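Local coordinates for protein carbohydrate binding module (Escherichia coli, PDB 2XFD) that binds beta-linked glycans such as cellobiose through a bound calcium ion, as a calcium-dependent carbohydrate-binding module of family 60, at residues A[7-12]-A[30-35]; A[11-16]-A[58-63]. All blocks are in the same frame, centred on the assembly; numbering follows the deposited sequence.

Contact 1: residues A[7-12]-A[30-35]; sequences VRARGV and WTLTTA
The methyl CD1 of L32 presses on the backbone of strand 4-11, 3.5 Å from R10 C, with the methyl of A9 at its flank. L32 gets there because its CG stands anti to the carbonyl carbon (chi1 -59°) and the chain runs on extended to CD1. Small residues suit the opposing positions: A9 offers just one methyl, and G11, lacking a side chain, leaves room beside its backbone for L32 CB and T33 O. G11 N donates to T33 O in a bond of 2.8 Å and 162°, the one direct hydrogen bond between the two segments. Next to it, T34 CA lies 3.3 Å from G11 O as a CH...O contact. R10 packs tightly too, its CB 3.5 Å from A35 C. A water accepts from T33 N and reaches A9 O and A35 O, linking the two backbones. Looser contacts lie at both ends: V7 CG2 meets W30 CZ3 obliquely at 4.1 Å, and the exposed T34 rests CG2 near V12 O. The direct bond and the water bridge thus use main-chain groups, whereas R10 contributes its aliphatic part, its NE taken by Q63 and its NH2 bonded weakly to G11 O.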
ATOM      1  N   VAL A   7       4.781   6.949   1.402  1.00  4.18           N
ATOM      2  CA  VAL A   7       4.060   6.116   0.491  1.00  3.64           C
ATOM      3  C   VAL A   7       3.782   6.928  -0.774  1.00  3.84           C
ATOM      4  O   VAL A   7       3.227   8.015  -0.685  1.00  4.65           O
ATOM      5  CB  VAL A   7       2.763   5.616   1.122  1.00  4.20           C
ATOM      6  CG1 VAL A   7       1.949   4.760   0.146  1.00  5.68           C
ATOM      7  CG2 VAL A   7       3.042   4.886   2.401  1.00  5.28           C
ATOM      8  N   ARG A   8       4.130   6.394  -1.953  1.00  3.86           N
ATOM      9  CA  ARG A   8       3.774   7.020  -3.222  1.00  3.82           C
ATOM     10  C   ARG A   8       2.677   6.153  -3.859  1.00  3.62           C
ATOM     11  O   ARG A   8       2.922   4.999  -4.193  1.00  4.11           O
ATOM     12  CB  ARG A   8       4.991   7.120  -4.137  1.00  6.17           C
ATOM     13  CG  ARG A   8       4.611   7.858  -5.418  1.00  9.04           C
ATOM     14  CD  ARG A   8       5.605   8.618  -6.046  1.00 14.49           C
ATOM     15  NE  ARG A   8       5.205   9.470  -7.115  1.00 10.38           N
ATOM     16  CZ  ARG A   8       4.972  10.794  -7.101  1.00  9.03           C
ATOM     17  NH1 ARG A   8       4.740  11.384  -8.261  1.00 10.10           N
ATOM     18  NH2 ARG A   8       4.918  11.494  -5.989  1.00 10.70           N
ATOM     19  N   ALA A   9       1.466   6.699  -3.999  1.00  3.37           N
ATOM     20  CA  ALA A   9       0.327   5.924  -4.429  1.00  3.43           C
ATOM     21  C   ALA A   9      -0.734   6.801  -5.042  1.00  3.32           C
ATOM     22  O   ALA A   9      -0.732   8.033  -4.859  1.00  4.06           O
ATOM     23  CB  ALA A   9      -0.235   5.152  -3.276  1.00  4.38           C
ATOM     24  N   ARG A  10      -1.672   6.139  -5.714  1.00  3.65           N
ATOM     25  CA  ARG A  10      -2.852   6.767  -6.288  1.00  4.09           C
ATOM     26  C   ARG A  10      -4.019   5.818  -6.211  1.00  4.13           C
ATOM     27  O   ARG A  10      -3.837   4.596  -6.109  1.00  4.44           O
ATOM     28  CB  ARG A  10      -2.637   7.171  -7.767  1.00  4.29           C
ATOM     29  CG  ARG A  10      -2.646   6.024  -8.739  1.00  4.54           C
ATOM     30  CD  ARG A  10      -2.465   6.429 -10.165  1.00  5.36           C
ATOM     31  NE  ARG A  10      -2.730   5.371 -11.126  1.00  5.73           N
ATOM     32  CZ  ARG A  10      -3.903   5.193 -11.760  1.00  5.64           C
ATOM     33  NH1 ARG A  10      -3.969   4.315 -12.730  1.00  7.01           N
ATOM     34  NH2 ARG A  10      -4.972   5.886 -11.411  1.00  6.41           N
ATOM     35  N   GLY A  11      -5.200   6.402  -6.319  1.00  4.15           N
ATOM     36  CA  GLY A  11      -6.403   5.659  -6.620  1.00  5.10           C
ATOM     37  C   GLY A  11      -6.762   5.829  -8.098  1.00  5.33           C
ATOM     38  O   GLY A  11      -6.149   6.612  -8.815  1.00  6.38           O
ATOM     39  N   VAL A  12      -7.764   5.062  -8.487  1.00  5.41           N
ATOM     40  CA  VAL A  12      -8.312   5.201  -9.824  1.00  6.39           C
ATOM     41  C   VAL A  12      -9.501   6.165  -9.887  1.00  6.23           C
ATOM     42  O   VAL A  12      -9.663   6.844 -10.878  1.00  7.39           O
ATOM     43  CB  VAL A  12      -8.622   3.852 -10.437  1.00  9.35           C
ATOM     44  CG1 VAL A  12      -7.450   2.962 -10.526  1.00  8.66           C
ATOM     45  CG2 VAL A  12      -9.640   3.232  -9.936  1.00 13.65           C
ATOM     46  N   TRP A  30      -4.960   7.667   4.713  1.00  4.93           N
ATOM     47  CA  TRP A  30      -5.081   8.702   3.713  1.00  4.82           C
ATOM     48  C   TRP A  30      -6.159   8.362   2.722  1.00  4.05           C
ATOM     49  O   TRP A  30      -6.317   7.203   2.337  1.00  6.04           O
ATOM     50  CB  TRP A  30      -3.760   8.909   2.993  1.00  5.96           C
ATOM     51  CG  TRP A  30      -2.655   9.371   3.852  1.00  5.14           C
ATOM     52  CD1 TRP A  30      -2.477  10.634   4.351  1.00  5.07           C
ATOM     53  CD2 TRP A  30      -1.478   8.653   4.238  1.00  5.08           C
ATOM     54  NE1 TRP A  30      -1.332  10.742   5.056  1.00  5.86           N
ATOM     55  CE2 TRP A  30      -0.685   9.538   4.978  1.00  5.60           C
ATOM     56  CE3 TRP A  30      -1.005   7.349   3.986  1.00  7.03           C
ATOM     57  CZ2 TRP A  30       0.561   9.176   5.472  1.00  7.67           C
ATOM     58  CZ3 TRP A  30       0.217   6.982   4.500  1.00  8.81           C
ATOM     59  CH2 TRP A  30       1.009   7.930   5.197  1.00  8.84           C
ATOM     60  N   THR A  31      -6.833   9.377   2.232  1.00  4.43           N
ATOM     61  CA  THR A  31      -7.597   9.262   1.012  1.00  4.27           C
ATOM     62  C   THR A  31      -6.702   9.659  -0.162  1.00  4.34           C
ATOM     63  O   THR A  31      -5.961  10.629  -0.070  1.00  5.29           O
ATOM     64  CB  THR A  31      -8.837  10.205   1.046  1.00  5.12           C
ATOM     65  OG1 THR A  31      -9.603   9.959   2.202  1.00  5.70           O
ATOM     66  CG2 THR A  31      -9.710   9.992  -0.197  1.00  5.85           C
ATOM     67  N   LEU A  32      -6.720   8.873  -1.228  1.00  4.32           N
ATOM     68  CA  LEU A  32      -5.883   9.080  -2.391  1.00  4.25           C
ATOM     69  C   LEU A  32      -6.549   9.944  -3.444  1.00  4.86           C
ATOM     70  O   LEU A  32      -7.776  10.046  -3.486  1.00  7.20           O
ATOM     71  CB  LEU A  32      -5.446   7.756  -2.973  1.00  4.72           C
ATOM     72  CG  LEU A  32      -4.659   6.826  -2.023  1.00  4.33           C
ATOM     73  CD1 LEU A  32      -4.290   5.572  -2.706  1.00  5.34           C
ATOM     74  CD2 LEU A  32      -3.443   7.495  -1.458  1.00  5.66           C
ATOM     75  N   THR A  33      -5.727  10.542  -4.294  1.00  4.51           N
ATOM     76  CA  THR A  33      -6.234  11.174  -5.501  1.00  4.60           C
ATOM     77  C   THR A  33      -5.979  10.243  -6.677  1.00  4.71           C
ATOM     78  O   THR A  33      -5.350   9.210  -6.531  1.00  5.76           O
ATOM     79  CB  THR A  33      -5.500  12.526  -5.684  1.00  5.64           C
ATOM     80  OG1 THR A  33      -4.128  12.213  -6.016  1.00  7.12           O
ATOM     81  CG2 THR A  33      -5.641  13.447  -4.513  1.00  7.48           C
ATOM     82  N   THR A  34      -6.329  10.719  -7.897  1.00  5.13           N
ATOM     83  CA  THR A  34      -6.189   9.935  -9.076  1.00  4.93           C
ATOM     84  C   THR A  34      -4.799  10.026  -9.717  1.00  5.14           C
ATOM     85  O   THR A  34      -4.585   9.472 -10.792  1.00  7.00           O
ATOM     86  CB  THR A  34      -7.259  10.251 -10.127  1.00  5.71           C
ATOM     87  OG1 THR A  34      -7.041  11.631 -10.485  1.00  7.18           O
ATOM     88  CG2 THR A  34      -8.623  10.031  -9.622  1.00  8.48           C
ATOM     89  N   ALA A  35      -3.858  10.731  -9.100  1.00  5.36           N
ATOM     90  CA  ALA A  35      -2.485  10.841  -9.560  1.00  5.47           C
ATOM     91  C   ALA A  35      -1.577  10.421  -8.430  1.00  4.20           C
ATOM     92  O   ALA A  35      -1.833  10.629  -7.267  1.00  5.04           O
ATOM     93  CB  ALA A  35      -2.120  12.226 -10.047  1.00  8.51           C
TER
HETATM   94  O   HOH W   1      -2.711  10.035  -4.607  1.00  4.75           O

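Contact 2: residues A[11-16]-A[58-63]; sequences GVNGQE and TGRDVQ. With CA (calcium ion), chain C.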
ATOM      1  N   GLY A  11      -5.200   6.402  -6.319  1.00  4.15           N
ATOM      2  CA  GLY A  11      -6.403   5.659  -6.620  1.00  5.10           C
ATOM      3  C   GLY A  11      -6.762   5.829  -8.098  1.00  5.33           C
ATOM      4  O   GLY A  11      -6.149   6.612  -8.815  1.00  6.38           O
ATOM      5  N   VAL A  12      -7.764   5.062  -8.487  1.00  5.41           N
ATOM      6  CA  VAL A  12      -8.312   5.201  -9.824  1.00  6.39           C
ATOM      7  C   VAL A  12      -9.501   6.165  -9.887  1.00  6.23           C
ATOM      8  O   VAL A  12      -9.663   6.844 -10.878  1.00  7.39           O
ATOM      9  CB  VAL A  12      -8.622   3.852 -10.437  1.00  9.35           C
ATOM     10  CG1 VAL A  12      -7.450   2.962 -10.526  1.00  8.66           C
ATOM     11  CG2 VAL A  12      -9.640   3.232  -9.936  1.00 13.65           C
ATOM     12  N   ASN A  13     -10.302   6.257  -8.826  1.00  6.45           N
ATOM     13  CA  ASN A  13     -11.393   7.219  -8.859  1.00  7.26           C
ATOM     14  C   ASN A  13     -11.324   8.328  -7.817  1.00  6.09           C
ATOM     15  O   ASN A  13     -12.119   9.255  -7.925  1.00  8.78           O
ATOM     16  CB  ASN A  13     -12.787   6.556  -8.870  1.00  8.32           C
ATOM     17  CG  ASN A  13     -13.271   6.131  -7.521  1.00  8.63           C
ATOM     18  OD1 ASN A  13     -12.601   6.225  -6.478  1.00  8.31           O
ATOM     19  ND2 ASN A  13     -14.491   5.641  -7.522  1.00 12.55           N
ATOM     20  N   GLY A  14     -10.376   8.309  -6.908  1.00  6.70           N
ATOM     21  CA  GLY A  14     -10.201   9.366  -5.961  1.00  7.11           C
ATOM     22  C   GLY A  14     -10.957   9.245  -4.654  1.00  6.55           C
ATOM     23  O   GLY A  14     -10.945  10.187  -3.847  1.00  8.49           O
ATOM     24  N   GLN A  15     -11.617   8.112  -4.436  1.00  6.48           N
ATOM     25  CA  GLN A  15     -12.298   7.833  -3.216  1.00  6.80           C
ATOM     26  C   GLN A  15     -11.558   6.779  -2.354  1.00  6.66           C
ATOM     27  O   GLN A  15     -11.971   6.491  -1.242  1.00  7.73           O
ATOM     28  CB  GLN A  15     -13.696   7.312  -3.481  1.00  9.40           C
ATOM     29  CG  GLN A  15     -14.572   8.243  -4.206  1.00 13.85           C
ATOM     30  CD  GLN A  15     -15.843   7.554  -4.767  1.00 19.59           C
ATOM     31  OE1 GLN A  15     -16.010   6.280  -4.725  1.00 20.24           O
ATOM     32  NE2 GLN A  15     -16.627   8.349  -5.460  1.00 23.95           N
ATOM     33  N   GLU A  16     -10.472   6.207  -2.896  1.00  5.73           N
ATOM     34  CA  GLU A  16      -9.805   5.128  -2.256  1.00  5.49           C
ATOM     35  C   GLU A  16      -9.119   5.574  -0.980  1.00  5.82           C
ATOM     36  O   GLU A  16      -8.505   6.641  -0.892  1.00  5.89           O
ATOM     37  CB  GLU A  16      -8.794   4.478  -3.188  1.00  5.62           C
ATOM     38  CG  GLU A  16      -9.416   3.888  -4.427  1.00  5.82           C
ATOM     39  CD  GLU A  16      -9.630   4.811  -5.613  1.00  5.91           C
ATOM     40  OE1 GLU A  16      -9.443   6.052  -5.478  1.00  5.79           O
ATOM     41  OE2 GLU A  16      -9.972   4.264  -6.730  1.00  6.60           O
ATOM     42  N   THR A  58     -17.118  -0.750  -6.209  1.00 13.48           N
ATOM     43  CA  THR A  58     -17.171  -0.487  -7.619  1.00 14.15           C
ATOM     44  C   THR A  58     -16.350   0.734  -7.995  1.00 12.06           C
ATOM     45  O   THR A  58     -16.518   1.789  -7.400  1.00 14.07           O
ATOM     46  CB  THR A  58     -18.670  -0.250  -8.035  1.00 15.74           C
ATOM     47  OG1 THR A  58     -19.342  -1.439  -7.740  1.00 20.40           O
ATOM     48  CG2 THR A  58     -18.745   0.127  -9.524  1.00 17.79           C
ATOM     49  N   GLY A  59     -15.492   0.626  -8.999  1.00 12.50           N
ATOM     50  CA  GLY A  59     -14.737   1.761  -9.526  1.00 12.10           C
ATOM     51  C   GLY A  59     -13.486   2.133  -8.757  1.00 10.70           C
ATOM     52  O   GLY A  59     -12.780   3.057  -9.178  1.00 11.40           O
ATOM     53  N   ARG A  60     -13.225   1.454  -7.631  1.00  9.92           N
ATOM     54  CA  ARG A  60     -12.109   1.802  -6.764  1.00  8.41           C
ATOM     55  C   ARG A  60     -11.003   0.735  -6.794  1.00  6.81           C
ATOM     56  O   ARG A  60     -11.284  -0.452  -6.613  1.00  9.84           O
ATOM     57  CB  ARG A  60     -12.559   1.898  -5.336  1.00  8.31           C
ATOM     58  CG  ARG A  60     -13.607   2.961  -5.023  1.00  9.69           C
ATOM     59  CD  ARG A  60     -13.915   3.003  -3.561  1.00  9.39           C
ATOM     60  NE  ARG A  60     -15.017   3.917  -3.269  1.00 10.28           N
ATOM     61  CZ  ARG A  60     -15.703   3.970  -2.154  1.00 12.30           C
ATOM     62  NH1 ARG A  60     -15.490   3.132  -1.176  1.00 13.50           N
ATOM     63  NH2 ARG A  60     -16.680   4.855  -2.054  1.00 14.25           N
ATOM     64  N   ASP A  61      -9.776   1.184  -7.031  1.00  6.41           N
ATOM     65  CA  ASP A  61      -8.567   0.357  -7.041  1.00  5.96           C
ATOM     66  C   ASP A  61      -7.397   1.274  -6.659  1.00  5.14           C
ATOM     67  O   ASP A  61      -7.470   2.493  -6.861  1.00  5.80           O
ATOM     68  CB  ASP A  61      -8.289  -0.211  -8.463  1.00  6.98           C
ATOM     69  CG  ASP A  61      -9.315  -1.174  -8.956  1.00  8.66           C
ATOM     70  OD1 ASP A  61      -9.735  -0.997 -10.142  1.00 13.22           O
ATOM     71  OD2 ASP A  61      -9.658  -2.114  -8.232  1.00  9.33           O
ATOM     72  N   VAL A  62      -6.315   0.674  -6.145  1.00  5.23           N
ATOM     73  CA  VAL A  62      -5.131   1.433  -5.718  1.00  4.90           C
ATOM     74  C   VAL A  62      -3.908   0.955  -6.475  1.00  4.39           C
ATOM     75  O   VAL A  62      -3.701  -0.259  -6.663  1.00  5.17           O
ATOM     76  CB  VAL A  62      -4.937   1.282  -4.219  1.00  4.67           C
ATOM     77  CG1 VAL A  62      -3.597   1.861  -3.763  1.00  5.55           C
ATOM     78  CG2 VAL A  62      -6.111   1.943  -3.448  1.00  5.58           C
ATOM     79  N   GLN A  63      -3.073   1.897  -6.883  1.00  4.03           N
ATOM     80  CA  GLN A  63      -1.748   1.616  -7.461  1.00  4.41           C
ATOM     81  C   GLN A  63      -0.723   2.260  -6.512  1.00  3.79           C
ATOM     82  O   GLN A  63      -0.702   3.470  -6.371  1.00  4.49           O
ATOM     83  CB  GLN A  63      -1.626   2.133  -8.874  1.00  4.52           C
ATOM     84  CG  GLN A  63      -0.353   1.715  -9.573  1.00  5.05           C
ATOM     85  CD  GLN A  63      -0.114   2.382 -10.901  1.00  6.37           C
ATOM     86  OE1 GLN A  63      -0.806   3.301 -11.318  1.00  7.01           O
ATOM     87  NE2 GLN A  63       0.826   1.905 -11.605  1.00 11.72           N
TER
HETATM   88 CA    CA C1111     -11.451  -2.798  -6.887  1.00 10.15          CA
HETATM   89  O   HOH W   2     -13.422  -2.138  -8.054  1.00 14.17           O
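The carboxylate of E16 reaches across to the backbone of 58-63, where OE2 takes the N-H of D61 at 3.1 Å on its anti lone pair. A bend at chi2 (86°) turns the acid back into its own loop, so the same oxygen also accepts from N13 N on the syn lone pair and from V12 N, which comes from above the carboxylate plane. OE1 receives G14 N. A buried glutamate suits this place: one carboxylate satisfies four backbone N-H groups, three on a single oxygen, which probably favours its charged form. V12 N is shared, donating to D61 O as well. G11 and V62 form an antiparallel non-hydrogen-bonded pair; strand 4-11 ends and strand 62-69 begins here, in an antiparallel sheet of this beta-sandwich module. Nearby, R60 O (2.4 Å) and D61 OD2 (2.3 Å) bind calcium together with a water, and D56 and H101 contribute further ligands; D61 also touches the bound glucose. Since E16 holds D61 N, it belongs to the second shell of that site. R60 binds calcium through its carbonyl, while its extended side chain grips Q15 OE1 side-on: NE donates at 2.9 Å onto a lone pair in the carbonyl plane, NH2 from above that plane, and the amide stands 84° to the guanidinium. N55 takes R60 NH1 by its carbonyl and gives its side-chain amide to Q15 O, which lies over one guanidinium face. N13 OD1 accepts Q15 N in an Asx turn, and N13 CB lies 3.5 Å from G59 O; G59 suits its positive phi (82°) and leaves room for N13 ND2.

In the fold
From the N terminus, strand 4-11 runs up to G11 and V12, which both contacts share. Contact 1 closes the shorter loop, bringing 30-35, at the end of strand 25-31, back onto strand 4-11; contact 2 then leaves from 11-16 and closes a longer one onto 58-63. Neither nests in the other: 11-16 starts inside the span of contact 1 and pairs beyond it, so the two closures overlap and cross. They meet directly through R10 with Q63 and L32 with E16. Together they tie the sheet holding strands 4-11 and 62-69 to strand 25-31 of the other sheet and to the calcium ion that meets the glycan.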